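Local coordinates for protein probable benzoylformate decarboxylase (Rhodococcus jostii, PDB 7ORX) that belongs to the thiamine diphosphate-dependent enzyme family and binds thiamine diphosphate between paired subunits of a four-chain assembly, at residues C[49-55]-C[80-85]; C[92-97]-C[153-159]; C[72-76]-C[112-116]; C[44-48]-C[442-447]. All blocks are in the same frame, centred on the assembly; numbering follows the deposited sequence.

Contact 1: residues C[49-55]-C[80-85]; sequences HEGAVLS and NAMGAL. With TPP (thiamine diphosphate), chain K.
Glu50 and Asn80 meet beside the pyrimidine of thiamine diphosphate. Asn80 ND2 gives a hydrogen bond of 3.3 Å to Glu50 OE1, running in the amide's own plane but arriving from above the carboxylate, 56° out of its plane. The Glu50 chain leaves with CG beside the backbone N and then bends at chi2 (82°); at its end OE1 faces the amide, while OE2 lies 2.7 Å from N1' of the cofactor. Asn80 ND2 also comes near the ring methyl CM2, at 3.5 Å. Both residues belong to the N-terminal TPP binding domain's share of a pocket that the second subunit completes, and a glutamate beside N1' is a family hallmark; Tyr436 of the second subunit packs on Glu50. A water takes up Asn80 O, donating to it at 2.6 Å, and also reaches His49 NE2. Deeper in, the start of helix 50-64 packs on the residues leading into helix 82-90, with Gly51 CA 4.5 Å from Ala81 CA. Leu54, its CG anti to the backbone N (chi1 -167°), spreads its branches: CD1 rests on Ala81 CB, CD2 on Ala84 CB at 3.5 Å. Leu85 crosses the Leu54 side chain at about a right angle, bringing Leu85 CD1 against Leu54 CD2.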
loop_
_atom_site.group_PDB
_atom_site.type_symbol
_atom_site.label_atom_id
_atom_site.label_comp_id
_atom_site.label_asym_id
_atom_site.label_seq_id
_atom_site.Cartn_x
_atom_site.Cartn_y
_atom_site.Cartn_z
ATOM N N HIS C 49 17.718 15.866 -14.381
ATOM C CA HIS C 49 16.658 14.851 -14.502
ATOM C C HIS C 49 16.892 13.862 -13.357
ATOM O O HIS C 49 18.045 13.552 -13.060
ATOM C CB HIS C 49 16.700 14.252 -15.916
ATOM C CG HIS C 49 15.636 13.246 -16.139
ATOM N ND1 HIS C 49 14.322 13.623 -16.324
ATOM C CD2 HIS C 49 15.647 11.897 -16.113
ATOM C CE1 HIS C 49 13.542 12.550 -16.387
ATOM N NE2 HIS C 49 14.337 11.468 -16.247
ATOM N N GLU C 50 15.834 13.447 -12.673
ATOM C CA GLU C 50 15.950 12.757 -11.361
ATOM C C GLU C 50 16.450 11.336 -11.581
ATOM O O GLU C 50 17.156 10.821 -10.715
ATOM C CB GLU C 50 14.606 12.773 -10.653
ATOM C CG GLU C 50 14.193 14.160 -10.218
ATOM C CD GLU C 50 13.539 15.093 -11.249
ATOM O OE1 GLU C 50 13.402 14.706 -12.473
ATOM O OE2 GLU C 50 13.160 16.245 -10.842
ATOM N N GLY C 51 16.073 10.714 -12.690
ATOM C CA GLY C 51 16.561 9.367 -13.042
ATOM C C GLY C 51 18.070 9.345 -13.238
ATOM O O GLY C 51 18.745 8.399 -12.766
ATOM N N ALA C 52 18.598 10.374 -13.871
ATOM C CA ALA C 52 20.047 10.582 -14.017
ATOM C C ALA C 52 20.666 10.803 -12.636
ATOM O O ALA C 52 21.661 10.129 -12.328
ATOM C CB ALA C 52 20.292 11.750 -14.946
ATOM N N VAL C 53 20.088 11.704 -11.834
ATOM C CA VAL C 53 20.588 11.992 -10.460
ATOM C C VAL C 53 20.764 10.668 -9.718
ATOM O O VAL C 53 21.772 10.405 -9.076
ATOM C CB VAL C 53 19.575 12.864 -9.713
ATOM C CG1 VAL C 53 19.786 12.845 -8.206
ATOM C CG2 VAL C 53 19.558 14.273 -10.257
ATOM N N LEU C 54 19.743 9.860 -9.797
ATOM C CA LEU C 54 19.664 8.725 -8.889
ATOM C C LEU C 54 20.593 7.633 -9.411
ATOM O O LEU C 54 21.312 7.020 -8.590
ATOM C CB LEU C 54 18.204 8.319 -8.803
ATOM C CG LEU C 54 17.983 7.363 -7.662
ATOM C CD1 LEU C 54 16.807 7.827 -6.834
ATOM C CD2 LEU C 54 17.860 5.938 -8.211
ATOM N N SER C 55 20.629 7.437 -10.722
ATOM C CA SER C 55 21.578 6.486 -11.357
ATOM C C SER C 55 23.035 6.925 -11.133
ATOM O O SER C 55 23.869 6.034 -10.909
ATOM C CB SER C 55 21.282 6.340 -12.811
ATOM O OG SER C 55 20.115 5.568 -13.025
ATOM N N ASN C 80 9.887 10.467 -11.075
ATOM C CA ASN C 80 10.843 10.406 -12.207
ATOM C C ASN C 80 12.000 9.427 -11.900
ATOM O O ASN C 80 12.647 8.938 -12.892
ATOM C CB ASN C 80 11.303 11.815 -12.610
ATOM C CG ASN C 80 10.311 12.550 -13.505
ATOM O OD1 ASN C 80 9.400 11.960 -14.096
ATOM N ND2 ASN C 80 10.496 13.847 -13.653
ATOM N N ALA C 81 12.233 9.081 -10.610
ATOM C CA ALA C 81 13.367 8.237 -10.144
ATOM C C ALA C 81 12.967 6.771 -9.865
ATOM O O ALA C 81 13.858 5.953 -9.592
ATOM C CB ALA C 81 13.990 8.884 -8.946
ATOM N N MET C 82 11.693 6.416 -9.968
ATOM C CA MET C 82 11.197 5.054 -9.647
ATOM C C MET C 82 11.867 4.009 -10.519
ATOM O O MET C 82 12.251 2.972 -10.008
ATOM C CB MET C 82 9.691 4.990 -9.847
ATOM C CG MET C 82 8.974 5.861 -8.835
ATOM S SD MET C 82 8.061 4.859 -7.681
ATOM C CE MET C 82 9.404 3.921 -6.936
ATOM N N GLY C 83 11.999 4.280 -11.813
ATOM C CA GLY C 83 12.660 3.363 -12.763
ATOM C C GLY C 83 14.072 3.059 -12.311
ATOM O O GLY C 83 14.437 1.856 -12.178
ATOM N N ALA C 84 14.847 4.118 -12.043
ATOM C CA ALA C 84 16.266 3.985 -11.655
ATOM C C ALA C 84 16.358 3.178 -10.360
ATOM O O ALA C 84 17.215 2.311 -10.272
ATOM C CB ALA C 84 16.870 5.344 -11.553
ATOM N N LEU C 85 15.429 3.420 -9.442
ATOM C CA LEU C 85 15.417 2.848 -8.071
ATOM C C LEU C 85 15.302 1.324 -8.138
ATOM O O LEU C 85 15.850 0.673 -7.250
ATOM C CB LEU C 85 14.244 3.475 -7.314
ATOM C CG LEU C 85 14.472 3.800 -5.859
ATOM C CD1 LEU C 85 15.918 4.176 -5.563
ATOM C CD2 LEU C 85 13.524 4.905 -5.438
HETATM N "N1'" TPP K . 11.904 18.583 -11.005
HETATM C "C2'" TPP K . 10.657 18.332 -11.424
HETATM C CM2 TPP K . 10.393 17.022 -12.091
HETATM N "N3'" TPP K . 9.620 19.160 -11.286
HETATM C "C4'" TPP K . 9.846 20.338 -10.685
HETATM N "N4'" TPP K . 8.787 21.154 -10.540
HETATM C "C5'" TPP K . 11.131 20.702 -10.225
HETATM C "C6'" TPP K . 12.129 19.764 -10.408
HETATM C "C7'" TPP K . 11.397 22.029 -9.554
HETATM N N3 TPP K . 11.270 23.169 -10.475
HETATM C C2 TPP K . 10.137 23.858 -10.608
HETATM S S1 TPP K . 10.450 25.422 -11.203
HETATM C C5 TPP K . 12.007 24.880 -11.762
HETATM C C4 TPP K . 12.315 23.657 -11.269
HETATM C CM4 TPP K . 13.581 22.891 -11.511
HETATM C C6 TPP K . 12.829 25.727 -12.701
HETATM C C7 TPP K . 12.661 25.343 -14.164
HETATM O O7 TPP K . 13.510 26.200 -14.983
HETATM P PA TPP K . 12.981 26.799 -16.386
HETATM O O1A TPP K . 12.102 25.802 -17.062
HETATM O O2A TPP K . 14.237 27.320 -16.994
HETATM O O3A TPP K . 12.003 28.006 -16.010
HETATM P PB TPP K . 12.323 29.514 -15.591
HETATM O O1B TPP K . 11.377 30.408 -16.373
HETATM O O2B TPP K . 12.059 29.558 -14.115
HETATM O O3B TPP K . 13.773 29.737 -15.938
HETATM O O HOH W 1 12.164 9.166 -15.487
#

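Contact 2: residues C[92-97]-C[153-159]; sequences HSPLVV and AKGPVYV
Val97 and Tyr158 sit paired on one face of the sheet, Val96 and Val157 on the other. On the Val97 and Tyr158 face the two side chains meet at a slant, Val97 CG1 touching the ring at Tyr158 CD1 (3.9 Å), and the phenol end continues to Ser78 OG, its hydrogen-bond partner. On the Val96 and Val157 face the valines run side by side and point the same way; Val157 CG2, lying between its backbone N and carbonyl carbon, leans on Val96 CG1 at 4.1 Å. Helix 138-149 covers Val157 here, while Leu95 and Pro156, joined through their CB atoms, turn to helix 82-90. These are parallel neighbours in the sheet of the N-terminal domain. Val157 N bonds to Leu95 O (3.0 Å), Val97 N to Val157 O (2.9 Å) and Val159 N to Val97 O (3.0 Å). Before the strands begin, His92 closes a Schellman motif at a helix end, and its ring presents ND1 to Lys154 O at 3.3 Å; the N-H is bent (139°) and the carbonyl oxygen lies 24° out of the ring plane. NE2 bonds to Glu307 OE2. With an acceptor at each nitrogen the imidazole's rotation is probably set, and the carboxylate would probably favour its protonated form; further along, the strands are held mainly by backbone hydrogen bonds, backed by CA-H...O contacts and buried apolar side chains.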
loop_
_atom_site.group_PDB
_atom_site.type_symbol
_atom_site.label_atom_id
_atom_site.label_comp_id
_atom_site.label_asym_id
_atom_site.label_seq_id
_atom_site.Cartn_x
_atom_site.Cartn_y
_atom_site.Cartn_z
ATOM N N HIS C 92 21.545 -4.125 -4.529
ATOM C CA HIS C 92 21.720 -4.003 -3.057
ATOM C C HIS C 92 22.530 -2.741 -2.786
ATOM O O HIS C 92 23.585 -2.833 -2.092
ATOM C CB HIS C 92 22.366 -5.270 -2.440
ATOM C CG HIS C 92 21.524 -6.494 -2.565
ATOM N ND1 HIS C 92 20.201 -6.498 -2.213
ATOM C CD2 HIS C 92 21.840 -7.752 -2.928
ATOM C CE1 HIS C 92 19.708 -7.697 -2.430
ATOM N NE2 HIS C 92 20.699 -8.489 -2.863
ATOM N N SER C 93 22.036 -1.632 -3.315
ATOM C CA SER C 93 22.690 -0.312 -3.235
ATOM C C SER C 93 22.069 0.526 -2.127
ATOM O O SER C 93 20.859 0.787 -2.155
ATOM C CB SER C 93 22.637 0.375 -4.564
ATOM O OG SER C 93 23.876 0.143 -5.235
ATOM N N PRO C 94 22.869 0.918 -1.110
ATOM C CA PRO C 94 22.365 1.680 0.024
ATOM C C PRO C 94 22.144 3.161 -0.249
ATOM O O PRO C 94 22.701 3.952 0.438
ATOM C CB PRO C 94 23.458 1.474 1.086
ATOM C CG PRO C 94 24.703 1.249 0.307
ATOM C CD PRO C 94 24.271 0.525 -0.952
ATOM N N LEU C 95 21.324 3.511 -1.232
ATOM C CA LEU C 95 20.911 4.914 -1.481
ATOM C C LEU C 95 19.967 5.357 -0.368
ATOM O O LEU C 95 18.975 4.651 -0.074
ATOM C CB LEU C 95 20.158 5.026 -2.804
ATOM C CG LEU C 95 20.913 4.560 -4.045
ATOM C CD1 LEU C 95 20.108 4.905 -5.314
ATOM C CD2 LEU C 95 22.287 5.200 -4.119
ATOM N N VAL C 96 20.202 6.541 0.167
ATOM C CA VAL C 96 19.286 7.203 1.129
ATOM C C VAL C 96 18.609 8.343 0.372
ATOM O O VAL C 96 19.264 9.343 0.101
ATOM C CB VAL C 96 20.114 7.712 2.301
ATOM C CG1 VAL C 96 19.221 8.408 3.291
ATOM C CG2 VAL C 96 20.919 6.591 2.919
ATOM N N VAL C 97 17.368 8.179 -0.024
ATOM C CA VAL C 97 16.726 9.185 -0.899
ATOM C C VAL C 97 15.821 10.047 -0.031
ATOM O O VAL C 97 14.823 9.519 0.437
ATOM C CB VAL C 97 15.904 8.465 -1.969
ATOM C CG1 VAL C 97 15.228 9.434 -2.925
ATOM C CG2 VAL C 97 16.742 7.443 -2.703
ATOM N N ALA C 153 19.751 -7.294 4.101
ATOM C CA ALA C 153 20.277 -7.145 2.751
ATOM C C ALA C 153 20.206 -5.691 2.307
ATOM O O ALA C 153 19.052 -5.136 2.275
ATOM C CB ALA C 153 19.425 -7.941 1.830
ATOM N N LYS C 154 21.352 -5.121 1.914
ATOM C CA LYS C 154 21.462 -3.667 1.702
ATOM C C LYS C 154 20.424 -3.197 0.681
ATOM O O LYS C 154 19.941 -3.993 -0.096
ATOM C CB LYS C 154 22.904 -3.374 1.346
ATOM C CG LYS C 154 23.814 -3.045 2.499
ATOM C CD LYS C 154 25.307 -3.306 2.233
ATOM C CE LYS C 154 25.811 -4.490 3.057
ATOM N NZ LYS C 154 26.566 -5.509 2.264
ATOM N N GLY C 155 20.057 -1.919 0.680
ATOM C CA GLY C 155 19.076 -1.412 -0.294
ATOM C C GLY C 155 18.619 0.014 -0.033
ATOM O O GLY C 155 18.922 0.646 0.969
ATOM N N PRO C 156 17.877 0.569 -0.994
ATOM C CA PRO C 156 17.435 1.948 -0.913
ATOM C C PRO C 156 16.273 2.215 0.044
ATOM O O PRO C 156 15.390 1.369 0.208
ATOM C CB PRO C 156 17.023 2.249 -2.366
ATOM C CG PRO C 156 16.595 0.927 -2.910
ATOM C CD PRO C 156 17.473 -0.099 -2.235
ATOM N N VAL C 157 16.287 3.417 0.609
ATOM C CA VAL C 157 15.336 3.889 1.668
ATOM C C VAL C 157 14.859 5.287 1.258
ATOM O O VAL C 157 15.609 5.976 0.554
ATOM C CB VAL C 157 16.051 3.898 3.028
ATOM C CG1 VAL C 157 16.649 2.546 3.304
ATOM C CG2 VAL C 157 17.173 4.902 3.054
ATOM N N TYR C 158 13.674 5.702 1.669
ATOM C CA TYR C 158 13.098 6.993 1.257
ATOM C C TYR C 158 12.555 7.707 2.484
ATOM O O TYR C 158 11.916 7.084 3.270
ATOM C CB TYR C 158 11.967 6.751 0.274
ATOM C CG TYR C 158 11.270 7.969 -0.281
ATOM C CD1 TYR C 158 11.803 8.713 -1.318
ATOM C CD2 TYR C 158 10.005 8.293 0.145
ATOM C CE1 TYR C 158 11.125 9.793 -1.864
ATOM C CE2 TYR C 158 9.304 9.358 -0.393
ATOM C CZ TYR C 158 9.856 10.102 -1.419
ATOM O OH TYR C 158 9.146 11.153 -1.929
ATOM N N VAL C 159 12.819 8.998 2.594
ATOM C CA VAL C 159 12.385 9.852 3.719
ATOM C C VAL C 159 11.825 11.123 3.091
ATOM O O VAL C 159 12.596 11.794 2.403
ATOM C CB VAL C 159 13.565 10.161 4.647
ATOM C CG1 VAL C 159 13.111 11.086 5.744
ATOM C CG2 VAL C 159 14.184 8.906 5.218
#

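Contact 3: residues C[72-76]-C[112-116]; sequences LHAAS and MLSNV. With TPP (thiamine diphosphate), chain K.
The His73 ring lies flat between two groups: C7' of thiamine diphosphate over one face, displaced toward the rim, and its neighbour Ala74 CB centred over the opposite face at 3.7 Å. Leu113 reaches the far end of the ring obliquely, near CE1 and NE2, with Leu113 CG 3.9 Å from His73 CE1, and the two side chains cross at about a right angle. His73 CG stands anti to the backbone N (chi1 175°), carrying the ring toward the cofactor, with CD2 3.5 Å from C4' of its pyrimidine; on the other side of the imidazole, ND1 is hydrogen-bonded to Glu31, fixing how the ring is turned. The residues lie where strand 68-73 gives way to the helix that follows, in the N-terminal TPP binding domain, at the C-terminal end of a parallel strand, where His73 and Ser76 contribute to the pocket. Ser76 OG stands 3.9 Å from N3' of the pyrimidine and 3.7 Å from Leu113 CD1. Residues 112-116 form an irregular loop that packs without any hydrogen bond to 72-76. Leu113 CD1 also meets Ala74 CB at 4.0 Å. At the far end Asn115 lays its amide against the methyl of Ala75, CG to CB 3.9 Å. The second subunit adjoins the same loop, with Ser403 of that subunit packed on Leu113.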
loop_
_atom_site.group_PDB
_atom_site.type_symbol
_atom_site.label_atom_id
_atom_site.label_comp_id
_atom_site.label_asym_id
_atom_site.label_seq_id
_atom_site.Cartn_x
_atom_site.Cartn_y
_atom_site.Cartn_z
ATOM N N LEU C 72 15.609 14.902 -3.795
ATOM C CA LEU C 72 14.712 15.053 -4.956
ATOM C C LEU C 72 13.556 15.967 -4.580
ATOM O O LEU C 72 13.372 16.258 -3.389
ATOM C CB LEU C 72 14.179 13.669 -5.318
ATOM C CG LEU C 72 15.237 12.657 -5.722
ATOM C CD1 LEU C 72 14.620 11.266 -5.885
ATOM C CD2 LEU C 72 15.923 13.090 -7.008
ATOM N N HIS C 73 12.764 16.333 -5.581
ATOM C CA HIS C 73 11.683 17.333 -5.464
ATOM C C HIS C 73 10.311 16.661 -5.429
ATOM O O HIS C 73 9.807 16.324 -6.494
ATOM C CB HIS C 73 11.750 18.369 -6.589
ATOM C CG HIS C 73 10.581 19.287 -6.518
ATOM N ND1 HIS C 73 10.343 20.116 -5.397
ATOM C CD2 HIS C 73 9.521 19.427 -7.336
ATOM C CE1 HIS C 73 9.214 20.765 -5.568
ATOM N NE2 HIS C 73 8.694 20.363 -6.757
ATOM N N ALA C 74 9.686 16.579 -4.243
ATOM C CA ALA C 74 8.236 16.304 -4.065
ATOM C C ALA C 74 7.870 14.986 -4.762
ATOM O O ALA C 74 8.744 14.083 -4.833
ATOM C CB ALA C 74 7.449 17.492 -4.590
ATOM N N ALA C 75 6.644 14.880 -5.293
ATOM C CA ALA C 75 6.092 13.674 -5.958
ATOM C C ALA C 75 6.590 13.553 -7.410
ATOM O O ALA C 75 6.903 12.405 -7.831
ATOM C CB ALA C 75 4.579 13.715 -5.895
ATOM N N SER C 76 6.649 14.674 -8.146
ATOM C CA SER C 76 7.051 14.732 -9.582
ATOM C C SER C 76 8.524 14.326 -9.738
ATOM O O SER C 76 8.819 13.511 -10.650
ATOM C CB SER C 76 6.751 16.088 -10.214
ATOM O OG SER C 76 6.954 17.177 -9.312
ATOM N N MET C 112 -0.370 22.864 -4.259
ATOM C CA MET C 112 0.588 22.615 -5.362
ATOM C C MET C 112 1.886 22.039 -4.776
ATOM O O MET C 112 2.365 22.603 -3.808
ATOM C CB MET C 112 0.814 23.939 -6.118
ATOM C CG MET C 112 1.586 23.856 -7.423
ATOM S SD MET C 112 0.794 22.944 -8.767
ATOM C CE MET C 112 1.839 23.472 -10.123
ATOM N N LEU C 113 2.371 20.916 -5.316
ATOM C CA LEU C 113 3.649 20.216 -4.968
ATOM C C LEU C 113 3.578 19.521 -3.589
ATOM O O LEU C 113 4.661 19.258 -3.009
ATOM C CB LEU C 113 4.844 21.175 -5.085
ATOM C CG LEU C 113 5.464 21.303 -6.493
ATOM C CD1 LEU C 113 5.674 19.955 -7.200
ATOM C CD2 LEU C 113 4.653 22.224 -7.400
ATOM N N SER C 114 2.357 19.201 -3.121
ATOM C CA SER C 114 2.040 18.141 -2.118
ATOM C C SER C 114 2.312 16.764 -2.733
ATOM O O SER C 114 1.794 16.494 -3.851
ATOM C CB SER C 114 0.616 18.174 -1.625
ATOM O OG SER C 114 0.454 19.173 -0.667
ATOM N N ASN C 115 3.086 15.948 -2.009
ATOM C CA ASN C 115 3.233 14.477 -2.171
ATOM C C ASN C 115 2.140 13.836 -1.289
ATOM O O ASN C 115 2.235 13.925 -0.063
ATOM C CB ASN C 115 4.698 14.099 -1.894
ATOM C CG ASN C 115 5.073 12.646 -2.141
ATOM O OD1 ASN C 115 4.207 11.802 -2.425
ATOM N ND2 ASN C 115 6.363 12.351 -2.006
ATOM N N VAL C 116 1.077 13.309 -1.898
ATOM C CA VAL C 116 -0.088 12.686 -1.192
ATOM C C VAL C 116 0.258 11.210 -0.911
ATOM O O VAL C 116 0.383 10.463 -1.904
ATOM C CB VAL C 116 -1.400 12.840 -1.999
ATOM C CG1 VAL C 116 -2.634 12.500 -1.160
ATOM C CG2 VAL C 116 -1.544 14.237 -2.610
HETATM N "N1'" TPP K . 11.904 18.583 -11.005
HETATM C "C2'" TPP K . 10.657 18.332 -11.424
HETATM C CM2 TPP K . 10.393 17.022 -12.091
HETATM N "N3'" TPP K . 9.620 19.160 -11.286
HETATM C "C4'" TPP K . 9.846 20.338 -10.685
HETATM N "N4'" TPP K . 8.787 21.154 -10.540
HETATM C "C5'" TPP K . 11.131 20.702 -10.225
HETATM C "C6'" TPP K . 12.129 19.764 -10.408
HETATM C "C7'" TPP K . 11.397 22.029 -9.554
HETATM N N3 TPP K . 11.270 23.169 -10.475
HETATM C C2 TPP K . 10.137 23.858 -10.608
HETATM S S1 TPP K . 10.450 25.422 -11.203
HETATM C C5 TPP K . 12.007 24.880 -11.762
HETATM C C4 TPP K . 12.315 23.657 -11.269
HETATM C CM4 TPP K . 13.581 22.891 -11.511
HETATM C C6 TPP K . 12.829 25.727 -12.701
HETATM C C7 TPP K . 12.661 25.343 -14.164
HETATM O O7 TPP K . 13.510 26.200 -14.983
HETATM P PA TPP K . 12.981 26.799 -16.386
HETATM O O1A TPP K . 12.102 25.802 -17.062
HETATM O O2A TPP K . 14.237 27.320 -16.994
HETATM O O3A TPP K . 12.003 28.006 -16.010
HETATM P PB TPP K . 12.323 29.514 -15.591
HETATM O O1B TPP K . 11.377 30.408 -16.373
HETATM O O2B TPP K . 12.059 29.558 -14.115
HETATM O O3B TPP K . 13.773 29.737 -15.938
#

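Contact 4: residues C[44-48]-C[442-447]; sequences YVLGL and WSAAQY
Gly47 and Ser443 bring the two backbones nearest, their CA atoms 5.9 Å apart, where the chain leaves strand 44-46. The strand runs at 134° to helix 442-447, with the axes 9.1 Å apart at their closest. Two side chains of the helix, one turn apart, grip the peptide groups of Leu46. Tyr447 OH accepts Leu46 N at 2.9 Å in an almost straight bond (173°), and Ser443 OG donates to Leu46 O at 2.7 Å, in the carbonyl plane on a lone pair. A water donates to Ser443 OG and accepts Leu48 N, extending the polar link to Leu48. Apolar contacts accompany these bonds. Leu48 crosses the Trp442 side chain at about a right angle and sets CD2 over a face of the indole, a CH-pi contact 3.8 Å from the six-membered ring centroid; Gln446 CG lies over the opposite face. With chi1 at -177° the indole swings away from the backbone N, and its benzo end reaches Leu46, whose CD2 touches Trp442 CH2 at 3.5 Å. Val45 CG1 meets Tyr447 CE2 obliquely. Trp442 NE1 bonds to Pro482 O of the second subunit. The arrangement joins the edge strand of the N-terminal sheet, as counted in this chain, to a helix of the C-terminal TPP binding domain: the two related cofactor-binding domains of this enzyme family packed together within one chain.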
loop_
_atom_site.group_PDB
_atom_site.type_symbol
_atom_site.label_atom_id
_atom_site.label_comp_id
_atom_site.label_asym_id
_atom_site.label_seq_id
_atom_site.Cartn_x
_atom_site.Cartn_y
_atom_site.Cartn_z
ATOM N N TYR C 44 27.496 19.239 -3.605
ATOM C CA TYR C 44 26.206 18.948 -4.260
ATOM C C TYR C 44 26.496 18.644 -5.729
ATOM O O TYR C 44 27.266 19.379 -6.383
ATOM C CB TYR C 44 25.267 20.131 -4.080
ATOM C CG TYR C 44 23.852 19.916 -4.542
ATOM C CD1 TYR C 44 22.893 19.353 -3.718
ATOM C CD2 TYR C 44 23.463 20.323 -5.803
ATOM C CE1 TYR C 44 21.574 19.210 -4.135
ATOM C CE2 TYR C 44 22.161 20.159 -6.255
ATOM C CZ TYR C 44 21.201 19.632 -5.405
ATOM O OH TYR C 44 19.925 19.485 -5.882
ATOM N N VAL C 45 25.933 17.563 -6.250
ATOM C CA VAL C 45 26.108 17.209 -7.678
ATOM C C VAL C 45 24.738 17.299 -8.356
ATOM O O VAL C 45 23.888 16.481 -8.122
ATOM C CB VAL C 45 26.764 15.830 -7.812
ATOM C CG1 VAL C 45 26.963 15.516 -9.271
ATOM C CG2 VAL C 45 28.089 15.728 -7.074
ATOM N N LEU C 46 24.522 18.337 -9.127
ATOM C CA LEU C 46 23.226 18.555 -9.804
ATOM C C LEU C 46 23.131 17.635 -11.042
ATOM O O LEU C 46 24.123 17.509 -11.791
ATOM C CB LEU C 46 23.160 20.045 -10.163
ATOM C CG LEU C 46 22.008 20.490 -11.057
ATOM C CD1 LEU C 46 20.669 20.313 -10.356
ATOM C CD2 LEU C 46 22.203 21.941 -11.469
ATOM N N GLY C 47 21.971 17.021 -11.234
ATOM C CA GLY C 47 21.563 16.335 -12.471
ATOM C C GLY C 47 20.290 16.973 -13.000
ATOM O O GLY C 47 19.496 17.463 -12.169
ATOM N N LEU C 48 20.125 17.062 -14.333
ATOM C CA LEU C 48 19.018 17.855 -14.949
ATOM C C LEU C 48 17.693 17.086 -14.918
ATOM O O LEU C 48 16.676 17.675 -15.348
ATOM C CB LEU C 48 19.393 18.193 -16.381
ATOM C CG LEU C 48 20.686 18.954 -16.522
ATOM C CD1 LEU C 48 20.993 19.150 -17.966
ATOM C CD2 LEU C 48 20.581 20.294 -15.891
ATOM N N TRP C 442 25.743 16.366 -19.227
ATOM C CA TRP C 442 25.833 17.747 -18.673
ATOM C C TRP C 442 26.581 17.739 -17.339
ATOM O O TRP C 442 27.513 18.532 -17.199
ATOM C CB TRP C 442 24.446 18.335 -18.486
ATOM C CG TRP C 442 24.476 19.747 -18.005
ATOM C CD1 TRP C 442 24.604 20.862 -18.783
ATOM C CD2 TRP C 442 24.360 20.197 -16.649
ATOM N NE1 TRP C 442 24.577 21.980 -17.997
ATOM C CE2 TRP C 442 24.406 21.601 -16.683
ATOM C CE3 TRP C 442 24.227 19.566 -15.422
ATOM C CZ2 TRP C 442 24.333 22.377 -15.530
ATOM C CZ3 TRP C 442 24.139 20.336 -14.277
ATOM C CH2 TRP C 442 24.197 21.720 -14.337
ATOM N N SER C 443 26.221 16.832 -16.436
ATOM C CA SER C 443 26.866 16.713 -15.112
ATOM C C SER C 443 28.353 16.435 -15.305
ATOM O O SER C 443 29.165 17.114 -14.700
ATOM C CB SER C 443 26.171 15.693 -14.274
ATOM O OG SER C 443 24.838 16.133 -14.019
ATOM N N ALA C 444 28.716 15.541 -16.194
ATOM C CA ALA C 444 30.136 15.237 -16.488
ATOM C C ALA C 444 30.857 16.493 -16.966
ATOM O O ALA C 444 32.034 16.733 -16.573
ATOM C CB ALA C 444 30.181 14.139 -17.511
ATOM N N ALA C 445 30.196 17.269 -17.825
ATOM C CA ALA C 445 30.791 18.502 -18.376
ATOM C C ALA C 445 30.986 19.514 -17.262
ATOM O O ALA C 445 32.132 19.914 -17.068
ATOM C CB ALA C 445 29.927 19.077 -19.478
ATOM N N GLN C 446 29.898 19.897 -16.581
ATOM C CA GLN C 446 29.909 20.843 -15.429
ATOM C C GLN C 446 30.977 20.461 -14.409
ATOM O O GLN C 446 31.645 21.351 -13.978
ATOM C CB GLN C 446 28.576 20.856 -14.681
ATOM C CG GLN C 446 27.484 21.597 -15.429
ATOM C CD GLN C 446 27.922 23.009 -15.750
ATOM O OE1 GLN C 446 28.120 23.831 -14.853
ATOM N NE2 GLN C 446 28.058 23.314 -17.026
ATOM N N TYR C 447 31.080 19.208 -13.984
ATOM C CA TYR C 447 31.910 18.855 -12.801
ATOM C C TYR C 447 33.243 18.297 -13.286
ATOM O O TYR C 447 33.992 17.836 -12.425
ATOM C CB TYR C 447 31.173 17.911 -11.846
ATOM C CG TYR C 447 29.955 18.549 -11.241
ATOM C CD1 TYR C 447 30.063 19.534 -10.289
ATOM C CD2 TYR C 447 28.690 18.197 -11.644
ATOM C CE1 TYR C 447 28.945 20.134 -9.731
ATOM C CE2 TYR C 447 27.557 18.798 -11.123
ATOM C CZ TYR C 447 27.686 19.783 -10.174
ATOM O OH TYR C 447 26.565 20.386 -9.698
HETATM O O HOH W 2 22.317 15.468 -15.532
#

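All four contacts are largely buried, and each reaches the N-terminal sheet or the helices against it. Contacts 1 and 2 lie nearest the chain's centre and share a hydrophobic layer, Leu54 and Leu85 packing on Leu95 and Pro156. Contact 2 is intradomain strand pairing, with no other chain touching its segments; contacts 1, 3 and 4 also adjoin the second subunit. Contacts 1 and 3 border the same thiamine diphosphate and meet through Leu72, yet the first carries a carboxylate-amide bond and the third rests on packing. Contact 4 alone joins the N- and C-terminal domains, with side-chain hydroxyls bonded to strand backbone, and touches contact 1 where Gly47 meets Val53.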